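PDB 3GRF: ornithine carbamoyltransferase from Giardia intestinalis, which probably transfers the carbamoyl group of carbamoyl phosphate to ornithine, giving citrulline, or runs the reverse reaction in arginine degradation. Local coordinates for residues A[21-24]-A[25-29]; A[141-144]-A[145-149]. All coordinates share one frame; numbering follows the deposited sequence.

Contact 1. Residues A[21-24]-A[25-29]; sequences LAYL and IDRAL
Residues 21-24 and 25-29 are consecutive turns of helix 18-33, joined by i to i+4 bonds from Leu21 O to Ile25 N through Leu24 O to Ala28 N. The Ala22 bond is the longest, 3.2 Å from Asp26 N to Ala22 O. A water donates to Ala22 O as well and reaches Asp26 OD1 by a weak bond. The main partner of Asp26 OD1 is Lys146. Tyr23 and Arg27 lie side by side and point the same way. Both first torsions set CG anti to the backbone N (170° and -176°). Tyr23 OH sits over one face of the guanidinium and 3.2 Å from Arg27 CD. Ring and guanidinium planes are 18° apart. The two polar groups are not hydrogen-bonded to each other; Arg27 NH2 forms a salt bridge with Asp319. On the buried side, Leu21 CD1 meets Ile25 CD1 at 3.7 Å, the two side chains crossing at a slant. The helix belongs to the carbamoyl phosphate-binding domain. Leu21 packs on Leu184 and Leu185 of helix 173-185, in the second domain. Ile25 and Ala28 face helix 135-151, while Leu24 and Ala28 touch helix 303-322.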
ATOM      1  N   LEU A  21      19.049 -19.976 -13.671  1.00 32.62           N
ATOM      2  CA  LEU A  21      19.663 -19.146 -12.625  1.00 29.01           C
ATOM      3  C   LEU A  21      20.664 -18.175 -13.215  1.00 28.23           C
ATOM      4  O   LEU A  21      20.708 -17.035 -12.814  1.00 27.47           O
ATOM      5  CB  LEU A  21      20.348 -20.027 -11.577  1.00 22.71           C
ATOM      6  CG  LEU A  21      21.142 -19.299 -10.502  1.00 19.32           C
ATOM      7  CD1 LEU A  21      20.372 -18.003 -10.105  1.00 20.68           C
ATOM      8  CD2 LEU A  21      21.455 -20.233  -9.245  1.00 26.50           C
ATOM      9  N   ALA A  22      21.454 -18.628 -14.197  1.00 38.12           N
ATOM     10  CA  ALA A  22      22.431 -17.774 -14.882  1.00 26.07           C
ATOM     11  C   ALA A  22      21.794 -16.729 -15.784  1.00 29.55           C
ATOM     12  O   ALA A  22      22.327 -15.640 -15.922  1.00 28.78           O
ATOM     13  CB  ALA A  22      23.395 -18.635 -15.677  1.00 35.42           C
ATOM     14  N   TYR A  23      20.670 -17.072 -16.414  1.00 30.88           N
ATOM     15  CA  TYR A  23      19.850 -16.108 -17.144  1.00 31.77           C
ATOM     16  C   TYR A  23      19.278 -15.031 -16.204  1.00 34.93           C
ATOM     17  O   TYR A  23      19.302 -13.854 -16.510  1.00 28.07           O
ATOM     18  CB  TYR A  23      18.724 -16.837 -17.890  1.00 32.03           C
ATOM     19  CG  TYR A  23      17.697 -15.901 -18.479  1.00 27.83           C
ATOM     20  CD1 TYR A  23      17.867 -15.344 -19.740  1.00 33.00           C
ATOM     21  CD2 TYR A  23      16.574 -15.567 -17.767  1.00 28.54           C
ATOM     22  CE1 TYR A  23      16.912 -14.461 -20.265  1.00 34.86           C
ATOM     23  CE2 TYR A  23      15.630 -14.717 -18.278  1.00 32.76           C
ATOM     24  CZ  TYR A  23      15.814 -14.155 -19.505  1.00 31.72           C
ATOM     25  OH  TYR A  23      14.840 -13.321 -19.964  1.00 42.28           O
ATOM     26  N   LEU A  24      18.790 -15.431 -15.037  1.00 34.02           N
ATOM     27  CA  LEU A  24      18.179 -14.466 -14.098  1.00 31.43           C
ATOM     28  C   LEU A  24      19.200 -13.459 -13.614  1.00 29.83           C
ATOM     29  O   LEU A  24      18.892 -12.264 -13.514  1.00 33.98           O
ATOM     30  CB  LEU A  24      17.539 -15.191 -12.936  1.00 26.92           C
ATOM     31  CG  LEU A  24      16.004 -15.111 -12.861  1.00 41.97           C
ATOM     32  CD1 LEU A  24      15.365 -14.713 -14.181  1.00 34.54           C
ATOM     33  CD2 LEU A  24      15.495 -16.411 -12.398  1.00 35.48           C
ATOM     34  N   ILE A  25      20.424 -13.949 -13.375  1.00 33.99           N
ATOM     35  CA  ILE A  25      21.590 -13.136 -12.941  1.00 33.02           C
ATOM     36  C   ILE A  25      21.899 -12.097 -13.999  1.00 30.68           C
ATOM     37  O   ILE A  25      21.897 -10.927 -13.714  1.00 24.95           O
ATOM     38  CB  ILE A  25      22.847 -14.010 -12.592  1.00 36.17           C
ATOM     39  CG1 ILE A  25      22.653 -14.704 -11.227  1.00 26.98           C
ATOM     40  CG2 ILE A  25      24.098 -13.182 -12.550  1.00 28.15           C
ATOM     41  CD1 ILE A  25      23.341 -16.056 -11.079  1.00 26.40           C
ATOM     42  N   ASP A  26      22.110 -12.522 -15.231  1.00 31.70           N
ATOM     43  CA  ASP A  26      22.352 -11.598 -16.329  1.00 31.81           C
ATOM     44  C   ASP A  26      21.201 -10.630 -16.618  1.00 36.74           C
ATOM     45  O   ASP A  26      21.419  -9.498 -17.064  1.00 32.27           O
ATOM     46  CB  ASP A  26      22.674 -12.389 -17.592  1.00 35.32           C
ATOM     47  CG  ASP A  26      23.940 -13.160 -17.480  1.00 43.47           C
ATOM     48  OD1 ASP A  26      24.869 -12.706 -16.773  1.00 39.22           O
ATOM     49  OD2 ASP A  26      24.011 -14.234 -18.111  1.00 39.48           O
ATOM     50  N   ARG A  27      19.967 -11.085 -16.412  1.00 37.83           N
ATOM     51  CA  ARG A  27      18.814 -10.203 -16.626  1.00 35.37           C
ATOM     52  C   ARG A  27      18.822  -9.119 -15.509  1.00 37.51           C
ATOM     53  O   ARG A  27      18.687  -7.922 -15.763  1.00 28.16           O
ATOM     54  CB  ARG A  27      17.545 -11.043 -16.628  1.00 29.35           C
ATOM     55  CG  ARG A  27      16.292 -10.290 -16.922  1.00 39.15           C
ATOM     56  CD  ARG A  27      15.800 -10.748 -18.242  1.00 43.75           C
ATOM     57  NE  ARG A  27      14.497 -10.189 -18.554  1.00 50.03           N
ATOM     58  CZ  ARG A  27      14.125  -9.844 -19.774  1.00 32.99           C
ATOM     59  NH1 ARG A  27      14.972  -9.960 -20.789  1.00 34.93           N
ATOM     60  NH2 ARG A  27      12.929  -9.341 -19.963  1.00 35.25           N
ATOM     61  N   ALA A  28      19.035  -9.551 -14.273  1.00 32.92           N
ATOM     62  CA  ALA A  28      19.146  -8.625 -13.133  1.00 32.09           C
ATOM     63  C   ALA A  28      20.216  -7.589 -13.421  1.00 29.65           C
ATOM     64  O   ALA A  28      20.050  -6.419 -13.131  1.00 32.46           O
ATOM     65  CB  ALA A  28      19.525  -9.398 -11.851  1.00 18.79           C
ATOM     66  N   LEU A  29      21.355  -8.057 -13.930  1.00 26.60           N
ATOM     67  CA  LEU A  29      22.488  -7.176 -14.221  1.00 26.83           C
ATOM     68  C   LEU A  29      22.146  -6.197 -15.342  1.00 29.81           C
ATOM     69  O   LEU A  29      22.537  -5.015 -15.310  1.00 31.99           O
ATOM     70  CB  LEU A  29      23.710  -8.006 -14.604  1.00 27.23           C
ATOM     71  CG  LEU A  29      24.495  -8.691 -13.501  1.00 38.92           C
ATOM     72  CD1 LEU A  29      25.491  -9.627 -14.169  1.00 27.11           C
ATOM     73  CD2 LEU A  29      25.169  -7.621 -12.612  1.00 25.11           C
TER
HETATM   74  O   HOH W   1      25.280 -15.598 -15.157  1.00 44.96           O

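Contact 2. Residues A[141-144]-A[145-149]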
ATOM      1  N   ASP A 141      22.449 -12.310  -4.266  1.00 26.35           N
ATOM      2  CA  ASP A 141      23.835 -12.615  -3.894  1.00 27.64           C
ATOM      3  C   ASP A 141      24.722 -13.109  -5.033  1.00 31.73           C
ATOM      4  O   ASP A 141      25.805 -12.587  -5.258  1.00 25.39           O
ATOM      5  CB  ASP A 141      23.792 -13.631  -2.776  1.00 25.18           C
ATOM      6  CG  ASP A 141      23.129 -13.074  -1.527  1.00 30.47           C
ATOM      7  OD1 ASP A 141      22.699 -13.853  -0.639  1.00 28.12           O
ATOM      8  OD2 ASP A 141      23.050 -11.839  -1.445  1.00 23.48           O
ATOM      9  N   PHE A 142      24.251 -14.077  -5.807  1.00 32.04           N
ATOM     10  CA  PHE A 142      25.077 -14.519  -6.930  1.00 31.09           C
ATOM     11  C   PHE A 142      25.234 -13.452  -8.006  1.00 29.36           C
ATOM     12  O   PHE A 142      26.301 -13.302  -8.593  1.00 29.42           O
ATOM     13  CB  PHE A 142      24.584 -15.855  -7.466  1.00 24.73           C
ATOM     14  CG  PHE A 142      24.687 -16.940  -6.463  1.00 28.96           C
ATOM     15  CD1 PHE A 142      23.541 -17.425  -5.821  1.00 22.79           C
ATOM     16  CD2 PHE A 142      25.938 -17.442  -6.090  1.00 29.73           C
ATOM     17  CE1 PHE A 142      23.636 -18.416  -4.891  1.00 25.81           C
ATOM     18  CE2 PHE A 142      26.037 -18.476  -5.134  1.00 25.95           C
ATOM     19  CZ  PHE A 142      24.874 -18.937  -4.541  1.00 24.70           C
ATOM     20  N   MET A 143      24.188 -12.674  -8.221  1.00 28.55           N
ATOM     21  CA  MET A 143      24.311 -11.455  -9.016  1.00 27.63           C
ATOM     22  C   MET A 143      25.388 -10.480  -8.495  1.00 31.20           C
ATOM     23  O   MET A 143      26.171  -9.927  -9.277  1.00 25.18           O
ATOM     24  CB  MET A 143      22.974 -10.775  -9.112  1.00 20.95           C
ATOM     25  CG  MET A 143      23.017  -9.409  -9.859  1.00 22.20           C
ATOM     26  SD  MET A 143      21.786  -8.198  -9.172  1.00 32.63           S
ATOM     27  CE  MET A 143      22.273  -6.774 -10.132  1.00 28.03           C
ATOM     28  N   THR A 144      25.426 -10.270  -7.185  1.00 24.94           N
ATOM     29  CA  THR A 144      26.411  -9.403  -6.542  1.00 28.60           C
ATOM     30  C   THR A 144      27.811  -9.979  -6.715  1.00 32.92           C
ATOM     31  O   THR A 144      28.761  -9.239  -7.003  1.00 25.70           O
ATOM     32  CB  THR A 144      26.089  -9.231  -5.009  1.00 33.77           C
ATOM     33  OG1 THR A 144      24.783  -8.654  -4.851  1.00 29.63           O
ATOM     34  CG2 THR A 144      27.164  -8.375  -4.304  1.00 26.09           C
ATOM     35  N   ILE A 145      27.944 -11.298  -6.535  1.00 25.81           N
ATOM     36  CA  ILE A 145      29.229 -11.956  -6.741  1.00 23.76           C
ATOM     37  C   ILE A 145      29.669 -11.749  -8.220  1.00 22.79           C
ATOM     38  O   ILE A 145      30.786 -11.299  -8.462  1.00 25.40           O
ATOM     39  CB  ILE A 145      29.180 -13.464  -6.339  1.00 23.44           C
ATOM     40  CG1 ILE A 145      29.120 -13.598  -4.809  1.00 23.73           C
ATOM     41  CG2 ILE A 145      30.385 -14.285  -6.879  1.00 24.85           C
ATOM     42  CD1 ILE A 145      28.562 -14.983  -4.312  1.00 25.45           C
ATOM     43  N   LYS A 146      28.803 -12.009  -9.198  1.00 24.26           N
ATOM     44  CA  LYS A 146      29.226 -11.809 -10.606  1.00 28.88           C
ATOM     45  C   LYS A 146      29.602 -10.381 -10.937  1.00 25.32           C
ATOM     46  O   LYS A 146      30.547 -10.130 -11.695  1.00 33.74           O
ATOM     47  CB  LYS A 146      28.154 -12.266 -11.619  1.00 28.08           C
ATOM     48  CG  LYS A 146      28.513 -11.789 -13.081  1.00 23.98           C
ATOM     49  CD  LYS A 146      27.732 -12.604 -14.108  1.00 21.74           C
ATOM     50  CE  LYS A 146      28.236 -12.337 -15.511  1.00 31.86           C
ATOM     51  NZ  LYS A 146      27.281 -13.054 -16.407  1.00 31.23           N
ATOM     52  N   GLU A 147      28.793  -9.456 -10.446  1.00 34.98           N
ATOM     53  CA  GLU A 147      28.993  -8.021 -10.568  1.00 32.34           C
ATOM     54  C   GLU A 147      30.320  -7.569 -10.015  1.00 33.03           C
ATOM     55  O   GLU A 147      31.079  -6.913 -10.684  1.00 27.05           O
ATOM     56  CB  GLU A 147      27.908  -7.301  -9.781  1.00 36.57           C
ATOM     57  CG  GLU A 147      27.813  -5.840 -10.108  1.00 28.61           C
ATOM     58  CD  GLU A 147      26.718  -5.155  -9.331  1.00 34.47           C
ATOM     59  OE1 GLU A 147      26.576  -5.438  -8.126  1.00 42.18           O
ATOM     60  OE2 GLU A 147      26.012  -4.324  -9.917  1.00 36.59           O
ATOM     61  N   LYS A 148      30.568  -7.876  -8.750  1.00 28.50           N
ATOM     62  CA  LYS A 148      31.823  -7.493  -8.107  1.00 32.54           C
ATOM     63  C   LYS A 148      33.070  -8.029  -8.818  1.00 42.75           C
ATOM     64  O   LYS A 148      33.950  -7.251  -9.174  1.00 43.68           O
ATOM     65  CB  LYS A 148      31.842  -7.899  -6.617  1.00 34.58           C
ATOM     66  CG  LYS A 148      30.837  -7.143  -5.818  1.00 26.35           C
ATOM     67  CD  LYS A 148      31.141  -5.634  -5.831  1.00 31.68           C
ATOM     68  CE  LYS A 148      29.862  -4.809  -5.583  1.00 34.15           C
ATOM     69  NZ  LYS A 148      30.105  -3.330  -5.647  1.00 34.44           N
ATOM     70  N   PHE A 149      33.129  -9.347  -9.030  1.00 38.00           N
ATOM     71  CA  PHE A 149      34.304  -9.971  -9.633  1.00 33.88           C
ATOM     72  C   PHE A 149      34.522  -9.573 -11.088  1.00 34.11           C
ATOM     73  O   PHE A 149      35.653  -9.431 -11.517  1.00 38.68           O
ATOM     74  CB  PHE A 149      34.245 -11.479  -9.436  1.00 31.65           C
ATOM     75  CG  PHE A 149      34.565 -11.890  -8.024  1.00 34.97           C
ATOM     76  CD1 PHE A 149      33.594 -12.437  -7.213  1.00 33.72           C
ATOM     77  CD2 PHE A 149      35.839 -11.690  -7.500  1.00 37.20           C
ATOM     78  CE1 PHE A 149      33.893 -12.829  -5.886  1.00 40.34           C
ATOM     79  CE2 PHE A 149      36.150 -12.067  -6.188  1.00 43.87           C
ATOM     80  CZ  PHE A 149      35.172 -12.648  -5.369  1.00 32.94           C
TER
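Residues 141-144 and 145-149 form one unbroken run of helix 135-151, with four i to i+4 bonds, from the Ile145 N to Asp141 O bond through the Lys148 N to Thr144 O bond. The first is 2.8 Å, from Ile145 N to Asp141 O. Phe142 and Ile145 run side by side in the same direction. Ile145 CD1 comes obliquely to the ring and lies 4.0 Å from Phe142 CD2. Ile145 CG1 is set beside its own backbone N (chi1 -72°), and it lies 3.5 Å from Asp141 O. Thr144 and Lys148 also run alongside each other. The methyl Thr144 CG2 faces Lys148 CG at 4.2 Å, and that same CG is 3.2 Å from Thr144 O.

This helix follows the last strand, 125-127, of the parallel sheet in the carbamoyl phosphate domain. It leads toward strand 164-167 of the second, Rossmann-like domain. Its sides therefore meet parts of both halves: Phe142 and Met143 pack on helix 18-33, while Thr144 and Ile145 touch Met280 of strand 278-281.

The polar ends of the side chains find partners on the same helix and on its neighbours. Thr144 OG1 lies beside its own backbone N (chi1 -60°). It hydrogen-bonds to Cys140 O, one turn back, and to Asn309 ND2. Asn309 also binds Glu147 OE1, so one amide ties two successive turns to helix 303-322. Glu147 OE2 forms a salt bridge with Lys32, and Lys148 NZ forms one with Asp305. The buried carboxylate of Asp141 is held through OD1 by Tyr239 OH and through OD2 by Gln137 NE2. Glu306 OE2 also comes close to Asp141 OD2, which may favour a proton on one of the two acids.

How the contacts relate
Contact 1 and contact 2 lie on two neighbouring helices, 18-33 and 135-151, with centres about 10 Å apart. They touch directly. Asp26 OD1 and Lys146 NZ form a salt bridge between the helices; the modelled distance is 2.5 Å, shorter than usual. Beside it Leu29 CD1 packs on Lys146 CD at 3.7 Å. The apolar part of the interface has Ala28 CB against Met143 SD at 3.7 Å and Ile25 CD1 against Phe142 CB at 3.8 Å. Ile25 therefore serves both the packing within its own helix and the join to the next. Helix 303-322 touches both contacts, among others through Ala28 and Met143. Contact 2 also lies on the helix by which the chain crosses to the second domain.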